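Assembly chaperone of ribosomal protein L4 (Acl4) (Chaetomium thermophilum, PDB 5TQB) probably chaperones newly made ribosomal protein L4 before its assembly into the ribosome, with a helical scaffold that contains a tetratricopeptide repeat. Local coordinates at residues B[84-87]-B[88-92]; B[99-102]-B[103-107]; B[116-119]-B[120-123]; B[138-141]-B[142-146]. One frame throughout, in Å; residues are numbered along the deposited sequence.

Interaction 1 (B[84-87]-B[88-92])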
ATOM      1  N   GLY B  84      23.938   1.500  -4.972  1.00 62.13           N
ATOM      2  CA  GLY B  84      23.439   0.135  -4.961  1.00 62.71           C
ATOM      3  C   GLY B  84      22.755  -0.259  -6.262  1.00 63.90           C
ATOM      4  O   GLY B  84      22.736   0.512  -7.220  1.00 64.14           O
ATOM      5  N   PRO B  85      22.177  -1.468  -6.298  1.00 62.96           N
ATOM      6  CA  PRO B  85      21.579  -2.017  -7.523  1.00 63.87           C
ATOM      7  C   PRO B  85      20.288  -1.315  -7.951  1.00 62.97           C
ATOM      8  O   PRO B  85      19.812  -1.542  -9.067  1.00 63.39           O
ATOM      9  CB  PRO B  85      21.294  -3.472  -7.143  1.00 65.02           C
ATOM     10  CG  PRO B  85      21.127  -3.451  -5.667  1.00 63.75           C
ATOM     11  CD  PRO B  85      22.048  -2.389  -5.156  1.00 62.60           C
ATOM     12  N   GLU B  86      19.752  -0.469  -7.074  1.00 59.94           N
ATOM     13  CA  GLU B  86      18.471   0.203  -7.279  1.00 61.47           C
ATOM     14  C   GLU B  86      18.407   0.939  -8.612  1.00 59.84           C
ATOM     15  O   GLU B  86      17.391   0.884  -9.313  1.00 56.31           O
ATOM     16  CB  GLU B  86      18.214   1.183  -6.126  1.00 70.07           C
ATOM     17  CG  GLU B  86      16.914   1.973  -6.225  1.00 74.28           C
ATOM     18  CD  GLU B  86      16.787   3.048  -5.153  1.00 78.78           C
ATOM     19  OE1 GLU B  86      17.416   2.903  -4.083  1.00 83.36           O
ATOM     20  OE2 GLU B  86      16.063   4.043  -5.388  1.00 77.37           O
ATOM     21  N   LYS B  87      19.492   1.622  -8.962  1.00 59.02           N
ATOM     22  CA  LYS B  87      19.536   2.406 -10.196  1.00 59.36           C
ATOM     23  C   LYS B  87      19.346   1.556 -11.462  1.00 57.53           C
ATOM     24  O   LYS B  87      18.768   2.025 -12.444  1.00 60.34           O
ATOM     25  CB  LYS B  87      20.845   3.196 -10.283  1.00 60.76           C
ATOM     26  CG  LYS B  87      22.108   2.357 -10.179  1.00 63.99           C
ATOM     27  CD  LYS B  87      23.344   3.247 -10.084  1.00 70.73           C
ATOM     28  CE  LYS B  87      24.626   2.443  -9.919  1.00 73.95           C
ATOM     29  NZ  LYS B  87      24.746   1.812  -8.572  1.00 75.53           N
ATOM     30  N   PHE B  88      19.832   0.318 -11.445  1.00 54.09           N
ATOM     31  CA  PHE B  88      19.671  -0.566 -12.597  1.00 57.58           C
ATOM     32  C   PHE B  88      18.209  -0.952 -12.758  1.00 57.11           C
ATOM     33  O   PHE B  88      17.680  -0.976 -13.870  1.00 57.60           O
ATOM     34  CB  PHE B  88      20.525  -1.827 -12.446  1.00 59.66           C
ATOM     35  CG  PHE B  88      21.998  -1.553 -12.354  1.00 61.34           C
ATOM     36  CD1 PHE B  88      22.728  -1.239 -13.485  1.00 63.17           C
ATOM     37  CD2 PHE B  88      22.650  -1.611 -11.136  1.00 62.18           C
ATOM     38  CE1 PHE B  88      24.085  -0.985 -13.403  1.00 64.95           C
ATOM     39  CE2 PHE B  88      24.005  -1.360 -11.046  1.00 63.71           C
ATOM     40  CZ  PHE B  88      24.723  -1.047 -12.183  1.00 64.42           C
ATOM     41  N   LEU B  89      17.560  -1.241 -11.634  1.00 57.19           N
ATOM     42  CA  LEU B  89      16.182  -1.713 -11.634  1.00 55.64           C
ATOM     43  C   LEU B  89      15.231  -0.611 -12.077  1.00 56.11           C
ATOM     44  O   LEU B  89      14.253  -0.874 -12.780  1.00 54.45           O
ATOM     45  CB  LEU B  89      15.791  -2.231 -10.246  1.00 51.89           C
ATOM     46  CG  LEU B  89      16.757  -3.250  -9.628  1.00 52.88           C
ATOM     47  CD1 LEU B  89      16.267  -3.700  -8.257  1.00 53.57           C
ATOM     48  CD2 LEU B  89      16.967  -4.457 -10.536  1.00 54.19           C
ATOM     49  N   TRP B  90      15.519   0.625 -11.675  1.00 54.53           N
ATOM     50  CA  TRP B  90      14.680   1.750 -12.072  1.00 54.19           C
ATOM     51  C   TRP B  90      14.808   2.057 -13.556  1.00 52.42           C
ATOM     52  O   TRP B  90      13.830   2.432 -14.196  1.00 49.20           O
ATOM     53  CB  TRP B  90      15.006   3.003 -11.256  1.00 56.54           C
ATOM     54  CG  TRP B  90      14.179   3.118 -10.016  1.00 59.50           C
ATOM     55  CD1 TRP B  90      14.614   3.021  -8.728  1.00 58.88           C
ATOM     56  CD2 TRP B  90      12.765   3.331  -9.945  1.00 61.24           C
ATOM     57  NE1 TRP B  90      13.562   3.166  -7.860  1.00 59.87           N
ATOM     58  CE2 TRP B  90      12.415   3.361  -8.581  1.00 59.99           C
ATOM     59  CE3 TRP B  90      11.760   3.505 -10.903  1.00 61.45           C
ATOM     60  CZ2 TRP B  90      11.105   3.554  -8.149  1.00 61.65           C
ATOM     61  CZ3 TRP B  90      10.458   3.701 -10.471  1.00 61.93           C
ATOM     62  CH2 TRP B  90      10.143   3.725  -9.107  1.00 60.54           C
ATOM     63  N   LEU B  91      16.016   1.918 -14.097  1.00 55.71           N
ATOM     64  CA  LEU B  91      16.248   2.167 -15.517  1.00 54.12           C
ATOM     65  C   LEU B  91      15.499   1.153 -16.372  1.00 53.41           C
ATOM     66  O   LEU B  91      15.073   1.466 -17.487  1.00 52.87           O
ATOM     67  CB  LEU B  91      17.738   2.117 -15.838  1.00 54.10           C
ATOM     68  CG  LEU B  91      18.530   3.373 -15.469  1.00 56.60           C
ATOM     69  CD1 LEU B  91      20.015   3.077 -15.483  1.00 59.38           C
ATOM     70  CD2 LEU B  91      18.204   4.512 -16.428  1.00 55.78           C
ATOM     71  N   ALA B  92      15.341  -0.054 -15.836  1.00 54.14           N
ATOM     72  CA  ALA B  92      14.606  -1.122 -16.506  1.00 57.78           C
ATOM     73  C   ALA B  92      13.125  -0.768 -16.628  1.00 58.86           C
ATOM     74  O   ALA B  92      12.520  -0.966 -17.681  1.00 58.99           O
ATOM     75  CB  ALA B  92      14.776  -2.433 -15.748  1.00 56.95           C
TER
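Lys87 lays its aliphatic chain beside the ring of Phe88, both side chains pointing the same way. Its CG sits over one face of that ring, toward its rim, 4.1 Å from Phe88 CD2. CG stands between the backbone N and the carbonyl carbon (chi1 56°), which turns the chain back toward Gly84. A bend at chi4 then brings NZ to Gly84 O at 2.7 Å, from above the carbonyl plane. NZ is also bonded to Gly82 O, and Asp72 offers a weak, long ion pair. With an alanine in place of the lysine, Gly84 O would probably lose this donor and the Phe88 face part of its cover. Glu86 and Trp90, one helical turn apart, run side by side. Glu86 CG lies in plane at the indole edge, 3.6 Å from Trp90 CD1. The carboxylate is turned 54° from the ring and is held by Gln50 and Tyr65. Tyr65 also stacks on Trp90, which meets another protein chain. Pro85 O receives two weak bonds, from Phe88 N and Leu89 N, in the first turn of helix 86-94. The buried ammonium is met by carbonyl oxygens, while its methylene chain serves as apolar packing.

Interaction 2 (B[99-102]-B[103-107])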
ATOM      1  N   GLY B  99      11.037  -4.129 -23.208  1.00 70.89           N
ATOM      2  CA  GLY B  99      11.463  -5.365 -23.840  1.00 71.57           C
ATOM      3  C   GLY B  99      12.874  -5.774 -23.472  1.00 73.28           C
ATOM      4  O   GLY B  99      13.216  -5.851 -22.293  1.00 73.29           O
ATOM      5  N   HIS B 100      13.691  -6.030 -24.490  1.00 75.37           N
ATOM      6  CA  HIS B 100      15.068  -6.480 -24.294  1.00 74.43           C
ATOM      7  C   HIS B 100      15.877  -5.482 -23.471  1.00 71.20           C
ATOM      8  O   HIS B 100      16.752  -5.869 -22.698  1.00 68.96           O
ATOM      9  CB  HIS B 100      15.759  -6.703 -25.642  1.00 72.78           C
ATOM     10  CG  HIS B 100      15.307  -7.936 -26.360  1.00 74.58           C
ATOM     11  ND1 HIS B 100      15.371  -9.191 -25.796  1.00 76.27           N
ATOM     12  CD2 HIS B 100      14.800  -8.108 -27.604  1.00 72.44           C
ATOM     13  CE1 HIS B 100      14.913 -10.082 -26.657  1.00 71.19           C
ATOM     14  NE2 HIS B 100      14.560  -9.450 -27.762  1.00 71.59           N
ATOM     15  N   ASP B 101      15.575  -4.199 -23.644  1.00 71.95           N
ATOM     16  CA  ASP B 101      16.288  -3.141 -22.937  1.00 72.27           C
ATOM     17  C   ASP B 101      16.007  -3.193 -21.435  1.00 71.69           C
ATOM     18  O   ASP B 101      16.903  -2.958 -20.619  1.00 70.88           O
ATOM     19  CB  ASP B 101      15.905  -1.771 -23.500  1.00 73.53           C
ATOM     20  CG  ASP B 101      16.775  -0.652 -22.955  1.00 76.87           C
ATOM     21  OD1 ASP B 101      17.943  -0.542 -23.381  1.00 79.55           O
ATOM     22  OD2 ASP B 101      16.288   0.124 -22.107  1.00 76.81           O
ATOM     23  N   SER B 102      14.763  -3.505 -21.075  1.00 68.20           N
ATOM     24  CA  SER B 102      14.383  -3.628 -19.670  1.00 62.16           C
ATOM     25  C   SER B 102      15.011  -4.860 -19.039  1.00 62.06           C
ATOM     26  O   SER B 102      15.533  -4.795 -17.927  1.00 61.24           O
ATOM     27  CB  SER B 102      12.866  -3.705 -19.526  1.00 57.22           C
ATOM     28  OG  SER B 102      12.263  -2.481 -19.887  1.00 53.27           O
ATOM     29  N   VAL B 103      14.943  -5.984 -19.748  1.00 61.19           N
ATOM     30  CA  VAL B 103      15.529  -7.230 -19.269  1.00 60.18           C
ATOM     31  C   VAL B 103      17.037  -7.081 -19.051  1.00 59.15           C
ATOM     32  O   VAL B 103      17.587  -7.603 -18.081  1.00 58.12           O
ATOM     33  CB  VAL B 103      15.283  -8.376 -20.260  1.00 57.84           C
ATOM     34  CG1 VAL B 103      15.995  -9.643 -19.800  1.00 56.98           C
ATOM     35  CG2 VAL B 103      13.793  -8.633 -20.404  1.00 58.64           C
ATOM     36  N   ALA B 104      17.695  -6.376 -19.967  1.00 58.28           N
ATOM     37  CA  ALA B 104      19.128  -6.133 -19.867  1.00 61.25           C
ATOM     38  C   ALA B 104      19.448  -5.371 -18.582  1.00 63.23           C
ATOM     39  O   ALA B 104      20.353  -5.748 -17.840  1.00 67.58           O
ATOM     40  CB  ALA B 104      19.622  -5.360 -21.084  1.00 59.14           C
ATOM     41  N   TRP B 105      18.697  -4.307 -18.315  1.00 60.92           N
ATOM     42  CA  TRP B 105      18.880  -3.539 -17.087  1.00 60.75           C
ATOM     43  C   TRP B 105      18.579  -4.381 -15.844  1.00 58.61           C
ATOM     44  O   TRP B 105      19.309  -4.324 -14.850  1.00 55.11           O
ATOM     45  CB  TRP B 105      17.998  -2.289 -17.095  1.00 60.99           C
ATOM     46  CG  TRP B 105      18.529  -1.166 -17.935  1.00 62.10           C
ATOM     47  CD1 TRP B 105      17.912  -0.578 -18.999  1.00 63.56           C
ATOM     48  CD2 TRP B 105      19.785  -0.493 -17.777  1.00 63.61           C
ATOM     49  NE1 TRP B 105      18.704   0.420 -19.514  1.00 65.09           N
ATOM     50  CE2 TRP B 105      19.861   0.491 -18.784  1.00 64.50           C
ATOM     51  CE3 TRP B 105      20.853  -0.627 -16.882  1.00 63.93           C
ATOM     52  CZ2 TRP B 105      20.961   1.336 -18.921  1.00 65.15           C
ATOM     53  CZ3 TRP B 105      21.947   0.211 -17.022  1.00 65.66           C
ATOM     54  CH2 TRP B 105      21.990   1.182 -18.033  1.00 66.71           C
ATOM     55  N   PHE B 106      17.504  -5.162 -15.906  1.00 59.79           N
ATOM     56  CA  PHE B 106      17.104  -6.011 -14.789  1.00 60.89           C
ATOM     57  C   PHE B 106      18.187  -7.040 -14.496  1.00 64.23           C
ATOM     58  O   PHE B 106      18.483  -7.331 -13.335  1.00 64.10           O
ATOM     59  CB  PHE B 106      15.789  -6.735 -15.106  1.00 58.34           C
ATOM     60  CG  PHE B 106      14.547  -5.913 -14.860  1.00 57.25           C
ATOM     61  CD1 PHE B 106      13.495  -5.936 -15.771  1.00 58.84           C
ATOM     62  CD2 PHE B 106      14.406  -5.154 -13.712  1.00 58.48           C
ATOM     63  CE1 PHE B 106      12.341  -5.198 -15.550  1.00 55.76           C
ATOM     64  CE2 PHE B 106      13.258  -4.412 -13.486  1.00 57.61           C
ATOM     65  CZ  PHE B 106      12.225  -4.435 -14.406  1.00 56.66           C
ATOM     66  N   GLU B 107      18.767  -7.597 -15.556  1.00 67.50           N
ATOM     67  CA  GLU B 107      19.802  -8.614 -15.415  1.00 70.83           C
ATOM     68  C   GLU B 107      21.033  -8.035 -14.736  1.00 66.13           C
ATOM     69  O   GLU B 107      21.621  -8.666 -13.862  1.00 67.29           O
ATOM     70  CB  GLU B 107      20.176  -9.205 -16.779  1.00 77.96           C
ATOM     71  CG  GLU B 107      19.234 -10.302 -17.254  1.00 84.95           C
ATOM     72  CD  GLU B 107      19.615 -10.863 -18.619  1.00 94.23           C
ATOM     73  OE1 GLU B 107      20.586 -10.365 -19.229  1.00 97.10           O
ATOM     74  OE2 GLU B 107      18.938 -11.807 -19.082  1.00 97.56           O
TER
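Asp101 and Trp105 stand side by side, one helical turn apart and pointing the same way. The carboxylate plane is almost perpendicular to the indole, at 85°. OD2 of Asp101 comes within 3.6 Å of both Trp105 NE1 and Trp105 CD1. The stronger partner of OD2 is Ser95, which bonds it through its hydroxyl. A leucine here has no carboxylate, and the Ser95 hydroxyl would probably be left without this acceptor. Close carbon-to-oxygen contacts form a second group. CD1 of Trp105 lies 3.1 Å from Asp101 O, and CD1 of Phe106 lies 3.2 Å from Ser102 O. In each aromatic residue CG is anti to the carbonyl carbon (chi1 -78° in Trp105), which brings CD1 of each ring close to the carbonyl oxygen four residues earlier. Backbone bonds make up the rest. Gly99, at the N-cap position with positive phi, accepts Val103 N at 3.1 Å in a nearly straight bond of 170°. Ser102 O takes Phe106 N at 2.8 Å. These residues form the first two turns of helix 100-125. Toward helix 86-94, the Ser102 hydroxyl is bonded to Ala92 O, and Trp105 packs on Phe88, Leu91 and Ala92. Val103 and Phe106 pack on Val152 of helix 131-156, and Phe106 also touches an aromatic side chain of another protein chain.

Interaction 3 (B[116-119]-B[120-123])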
ATOM      1  N   GLN B 116      26.043  -9.451  -3.851  1.00 73.55           N
ATOM      2  CA  GLN B 116      25.868  -8.918  -2.502  1.00 73.56           C
ATOM      3  C   GLN B 116      25.336  -9.989  -1.553  1.00 73.96           C
ATOM      4  O   GLN B 116      25.809 -10.119  -0.423  1.00 76.88           O
ATOM      5  CB  GLN B 116      24.915  -7.726  -2.526  1.00 72.01           C
ATOM      6  CG  GLN B 116      25.487  -6.495  -3.195  1.00 73.21           C
ATOM      7  CD  GLN B 116      24.482  -5.369  -3.278  1.00 77.39           C
ATOM      8  OE1 GLN B 116      23.274  -5.591  -3.198  1.00 78.93           O
ATOM      9  NE2 GLN B 116      24.976  -4.149  -3.436  1.00 80.53           N
ATOM     10  N   ILE B 117      24.349 -10.748  -2.023  1.00 71.84           N
ATOM     11  CA  ILE B 117      23.823 -11.891  -1.281  1.00 71.59           C
ATOM     12  C   ILE B 117      24.945 -12.854  -0.921  1.00 73.95           C
ATOM     13  O   ILE B 117      25.068 -13.273   0.227  1.00 74.00           O
ATOM     14  CB  ILE B 117      22.759 -12.649  -2.104  1.00 69.30           C
ATOM     15  CG1 ILE B 117      21.490 -11.806  -2.222  1.00 68.76           C
ATOM     16  CG2 ILE B 117      22.408 -13.986  -1.452  1.00 68.51           C
ATOM     17  CD1 ILE B 117      20.518 -12.295  -3.266  1.00 66.70           C
ATOM     18  N   GLN B 118      25.754 -13.208  -1.914  1.00 79.05           N
ATOM     19  CA  GLN B 118      26.858 -14.146  -1.715  1.00 84.77           C
ATOM     20  C   GLN B 118      27.908 -13.587  -0.752  1.00 84.11           C
ATOM     21  O   GLN B 118      28.528 -14.335   0.002  1.00 81.87           O
ATOM     22  CB  GLN B 118      27.510 -14.496  -3.058  1.00 87.25           C
ATOM     23  CG  GLN B 118      28.672 -15.488  -2.959  1.00 92.73           C
ATOM     24  CD  GLN B 118      28.246 -16.853  -2.439  1.00 96.54           C
ATOM     25  OE1 GLN B 118      27.253 -17.425  -2.894  1.00 97.24           O
ATOM     26  NE2 GLN B 118      29.001 -17.381  -1.482  1.00 98.49           N
ATOM     27  N   SER B 119      28.100 -12.271  -0.783  1.00 85.27           N
ATOM     28  CA  SER B 119      29.055 -11.617   0.103  1.00 87.01           C
ATOM     29  C   SER B 119      28.559 -11.615   1.548  1.00 87.55           C
ATOM     30  O   SER B 119      29.339 -11.819   2.475  1.00 89.95           O
ATOM     31  CB  SER B 119      29.315 -10.184  -0.363  1.00 87.97           C
ATOM     32  OG  SER B 119      30.042  -9.456   0.609  1.00 90.24           O
ATOM     33  N   LEU B 120      27.263 -11.380   1.739  1.00 84.58           N
ATOM     34  CA  LEU B 120      26.683 -11.397   3.078  1.00 82.94           C
ATOM     35  C   LEU B 120      26.770 -12.789   3.696  1.00 84.91           C
ATOM     36  O   LEU B 120      26.945 -12.929   4.907  1.00 85.82           O
ATOM     37  CB  LEU B 120      25.225 -10.937   3.038  1.00 80.59           C
ATOM     38  CG  LEU B 120      24.998  -9.443   2.795  1.00 77.46           C
ATOM     39  CD1 LEU B 120      23.537  -9.167   2.475  1.00 74.19           C
ATOM     40  CD2 LEU B 120      25.442  -8.634   4.003  1.00 78.02           C
HETATM   41  N   MSE B 121      26.648 -13.815   2.858  1.00 87.27           N
HETATM   42  CA  MSE B 121      26.720 -15.200   3.318  1.00 92.99           C
HETATM   43  C   MSE B 121      28.134 -15.593   3.737  1.00 99.72           C
HETATM   44  O   MSE B 121      28.314 -16.383   4.665  1.00101.84           O
HETATM   45  CB  MSE B 121      26.225 -16.153   2.228  1.00 92.56           C
HETATM   46  CG  MSE B 121      24.711 -16.287   2.167  1.00 92.01           C
HETATM   47 SE   MSE B 121      24.134 -17.758   1.025  1.00215.61          SE
HETATM   48  CE  MSE B 121      24.831 -17.109  -0.674  1.00 92.32           C
ATOM     49  N   ASP B 122      29.135 -15.056   3.046  1.00103.53           N
ATOM     50  CA  ASP B 122      30.525 -15.296   3.418  1.00108.24           C
ATOM     51  C   ASP B 122      30.828 -14.563   4.717  1.00111.65           C
ATOM     52  O   ASP B 122      31.571 -15.056   5.563  1.00114.64           O
ATOM     53  CB  ASP B 122      31.472 -14.824   2.312  1.00108.97           C
ATOM     54  CG  ASP B 122      31.300 -15.604   1.019  1.00111.14           C
ATOM     55  OD1 ASP B 122      30.855 -16.771   1.075  1.00112.43           O
ATOM     56  OD2 ASP B 122      31.615 -15.050  -0.057  1.00111.39           O
ATOM     57  N   SER B 123      30.236 -13.382   4.866  1.00112.42           N
ATOM     58  CA  SER B 123      30.386 -12.586   6.075  1.00115.93           C
ATOM     59  C   SER B 123      29.659 -13.231   7.251  1.00122.23           C
ATOM     60  O   SER B 123      29.889 -12.871   8.406  1.00123.51           O
ATOM     61  CB  SER B 123      29.831 -11.181   5.844  1.00113.25           C
ATOM     62  OG  SER B 123      29.904 -10.405   7.026  1.00113.89           O
TER
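Gln118 reaches Asp122 one turn along helix 100-125. Its CG is anti to the backbone N, and a bend at chi2 (63°) turns the amide across toward Asp122. NE2 then gives a weak hydrogen bond to Asp122 OD1, at 3.2 Å. The amide and carboxylate planes are turned 51° apart, and the bond is far from straight. The other end of the amide meets selenomethionine Met121, whose side chain crosses that of Gln118 at about a right angle. Gln118 OE1 lies 3.3 Å from Met121 CE. A bend at chi3 (-63°) curls this methyl back, and it also packs 4.0 Å from Ile117 CG2. Leu120 has CG anti to the carbonyl carbon, and this carbon rests 3.4 Å from Gln116 O. That carbonyl accepts Leu120 N at 2.9 Å. Ile117 and Leu120 face helix 131-156, which runs antiparallel, and pack there against Lys141, Leu145 and Ile138. The Gln116 amide is bonded to Lys141. Gln118 and Asp122 lie at the exposed side. The apolar side chains serve the helix partner, while the bent amide of Gln118 offers the Asp122 carboxylate one weak bond at the surface.

Interaction 4 (B[138-141]-B[142-146])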
ATOM      1  N   ILE B 138      20.313 -10.460   4.302  1.00 68.93           N
ATOM      2  CA  ILE B 138      20.253 -11.480   3.258  1.00 69.67           C
ATOM      3  C   ILE B 138      18.817 -11.664   2.775  1.00 70.15           C
ATOM      4  O   ILE B 138      18.563 -11.757   1.575  1.00 68.80           O
ATOM      5  CB  ILE B 138      20.803 -12.834   3.761  1.00 70.78           C
ATOM      6  CG1 ILE B 138      22.315 -12.749   3.959  1.00 73.31           C
ATOM      7  CG2 ILE B 138      20.503 -13.960   2.765  1.00 72.89           C
ATOM      8  CD1 ILE B 138      22.893 -13.892   4.765  1.00 75.90           C
ATOM      9  N   ALA B 139      17.884 -11.717   3.720  1.00 72.15           N
ATOM     10  CA  ALA B 139      16.473 -11.888   3.402  1.00 72.68           C
ATOM     11  C   ALA B 139      15.978 -10.739   2.529  1.00 73.98           C
ATOM     12  O   ALA B 139      15.356 -10.964   1.488  1.00 75.87           O
ATOM     13  CB  ALA B 139      15.658 -11.977   4.679  1.00 72.45           C
ATOM     14  N   ASP B 140      16.268  -9.512   2.958  1.00 73.40           N
ATOM     15  CA  ASP B 140      15.902  -8.317   2.208  1.00 72.14           C
ATOM     16  C   ASP B 140      16.437  -8.387   0.790  1.00 66.03           C
ATOM     17  O   ASP B 140      15.719  -8.121  -0.168  1.00 63.54           O
ATOM     18  CB  ASP B 140      16.463  -7.065   2.890  1.00 80.32           C
ATOM     19  CG  ASP B 140      15.623  -6.611   4.068  1.00 90.01           C
ATOM     20  OD1 ASP B 140      14.380  -6.580   3.938  1.00 92.15           O
ATOM     21  OD2 ASP B 140      16.210  -6.276   5.122  1.00 94.91           O
ATOM     22  N   LYS B 141      17.711  -8.744   0.666  1.00 65.74           N
ATOM     23  CA  LYS B 141      18.366  -8.799  -0.633  1.00 65.39           C
ATOM     24  C   LYS B 141      17.769  -9.883  -1.537  1.00 62.39           C
ATOM     25  O   LYS B 141      17.585  -9.661  -2.731  1.00 60.22           O
ATOM     26  CB  LYS B 141      19.866  -9.038  -0.468  1.00 67.33           C
ATOM     27  CG  LYS B 141      20.725  -7.846  -0.841  1.00 71.00           C
ATOM     28  CD  LYS B 141      20.514  -6.692   0.118  1.00 74.61           C
ATOM     29  CE  LYS B 141      21.495  -5.560  -0.147  1.00 75.99           C
ATOM     30  NZ  LYS B 141      21.312  -4.956  -1.496  1.00 75.53           N
ATOM     31  N   ARG B 142      17.485 -11.052  -0.969  1.00 61.77           N
ATOM     32  CA  ARG B 142      16.906 -12.156  -1.730  1.00 64.91           C
ATOM     33  C   ARG B 142      15.504 -11.808  -2.221  1.00 64.82           C
ATOM     34  O   ARG B 142      15.091 -12.236  -3.303  1.00 63.62           O
ATOM     35  CB  ARG B 142      16.858 -13.431  -0.884  1.00 66.36           C
ATOM     36  CG  ARG B 142      18.187 -14.158  -0.792  1.00 69.38           C
ATOM     37  CD  ARG B 142      18.114 -15.355   0.144  1.00 70.61           C
ATOM     38  NE  ARG B 142      19.356 -16.124   0.132  1.00 72.11           N
ATOM     39  CZ  ARG B 142      19.717 -16.984   1.080  1.00 76.11           C
ATOM     40  NH1 ARG B 142      18.939 -17.192   2.134  1.00 78.52           N
ATOM     41  NH2 ARG B 142      20.866 -17.634   0.978  1.00 77.52           N
ATOM     42  N   ARG B 143      14.777 -11.031  -1.424  1.00 63.75           N
ATOM     43  CA  ARG B 143      13.432 -10.616  -1.800  1.00 64.21           C
ATOM     44  C   ARG B 143      13.471  -9.612  -2.946  1.00 62.59           C
ATOM     45  O   ARG B 143      12.655  -9.690  -3.863  1.00 62.74           O
ATOM     46  CB  ARG B 143      12.689 -10.041  -0.599  1.00 65.80           C
ATOM     47  CG  ARG B 143      12.299 -11.101   0.404  1.00 70.02           C
ATOM     48  CD  ARG B 143      11.893 -10.501   1.728  1.00 72.50           C
ATOM     49  NE  ARG B 143      11.642 -11.538   2.722  1.00 77.02           N
ATOM     50  CZ  ARG B 143      11.409 -11.300   4.006  1.00 78.70           C
ATOM     51  NH1 ARG B 143      11.399 -10.054   4.458  1.00 76.36           N
ATOM     52  NH2 ARG B 143      11.190 -12.309   4.835  1.00 82.55           N
ATOM     53  N   ARG B 144      14.425  -8.684  -2.903  1.00 58.38           N
ATOM     54  CA  ARG B 144      14.595  -7.725  -3.992  1.00 58.38           C
ATOM     55  C   ARG B 144      14.974  -8.459  -5.274  1.00 56.67           C
ATOM     56  O   ARG B 144      14.535  -8.091  -6.368  1.00 52.02           O
ATOM     57  CB  ARG B 144      15.678  -6.689  -3.658  1.00 61.43           C
ATOM     58  CG  ARG B 144      15.359  -5.757  -2.484  1.00 62.83           C
ATOM     59  CD  ARG B 144      14.120  -4.890  -2.715  1.00 62.33           C
ATOM     60  NE  ARG B 144      12.891  -5.548  -2.271  1.00 62.21           N
ATOM     61  CZ  ARG B 144      12.556  -5.746  -0.997  1.00 64.24           C
ATOM     62  NH1 ARG B 144      13.361  -5.348  -0.012  1.00 64.52           N
ATOM     63  NH2 ARG B 144      11.415  -6.356  -0.703  1.00 62.40           N
ATOM     64  N   LEU B 145      15.806  -9.490  -5.134  1.00 61.77           N
ATOM     65  CA  LEU B 145      16.215 -10.305  -6.271  1.00 63.28           C
ATOM     66  C   LEU B 145      15.026 -11.073  -6.825  1.00 64.58           C
ATOM     67  O   LEU B 145      14.826 -11.119  -8.036  1.00 67.18           O
ATOM     68  CB  LEU B 145      17.318 -11.288  -5.874  1.00 65.24           C
ATOM     69  CG  LEU B 145      17.763 -12.252  -6.984  1.00 65.92           C
ATOM     70  CD1 LEU B 145      18.306 -11.494  -8.186  1.00 63.44           C
ATOM     71  CD2 LEU B 145      18.803 -13.234  -6.468  1.00 68.25           C
ATOM     72  N   ALA B 146      14.243 -11.675  -5.934  1.00 62.72           N
ATOM     73  CA  ALA B 146      13.068 -12.443  -6.335  1.00 62.99           C
ATOM     74  C   ALA B 146      12.096 -11.555  -7.102  1.00 63.87           C
ATOM     75  O   ALA B 146      11.541 -11.954  -8.133  1.00 64.04           O
ATOM     76  CB  ALA B 146      12.392 -13.035  -5.120  1.00 63.30           C
TER
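Ile138 supports the guanidinium of Arg142 with its CG2 methyl. The methyl sits over one face of the flat group, toward its rim, 3.5 Å from Arg142 CZ. CG2 of Ile138 is anti to its backbone N, and the Arg142 chain is extended from CG to NE, which brings the two together. Arg143, also extended, runs past Ala139 O, with CG 3.2 Å from that oxygen. Ala139 CB lies over one face of its guanidinium, 4.4 Å from Arg143 CZ. Arg144 instead bends at chi2 and chi3 (-62° and 89°), which folds its guanidinium back over Asp140 O, with NH1 3.6 Å from that oxygen. Asp140 OD1 stays 4.3 Å from Arg144 NH1, too far for a salt bridge. All this lies on helix 131-156, which pairs with the preceding helix 100-125 in a helical hairpin of this TPR-containing protein. The helical bonds, such as Arg142 N to Ile138 O at 2.9 Å, keep these side chains on successive turns. Further out, Arg144 makes a salt bridge with Glu147, and its NH1 is hydrogen-bonded to a diethylene glycol, probably from the crystallisation liquor. Lys141 NZ is bonded to Gln116 of helix 100-125 and salt-bridged to Glu79. Trp184 packs on both Arg143 and Arg144.

In the fold
Interaction 1 is buried, interactions 2 and 4 are partly buried, and interaction 3 lies at the surface, farthest from the chain centre. Interactions 2 and 3 share helix 100-125, with centres about 25 Å apart. At its start, interaction 2 joins helix 86-94 of interaction 1 through a hydroxyl-to-carbonyl bond and through packing, with Ala92 CB 3.4 Å from Phe106 CE2. Toward its end, interaction 3 meets helix 131-156 of interaction 4 through an amide-to-ammonium bond, and Met121 SE lies 3.3 Å from Arg142 NH2. Aromatic rings dominate the first two contacts. Amide and carboxylate groups mark the third, and arginines the fourth.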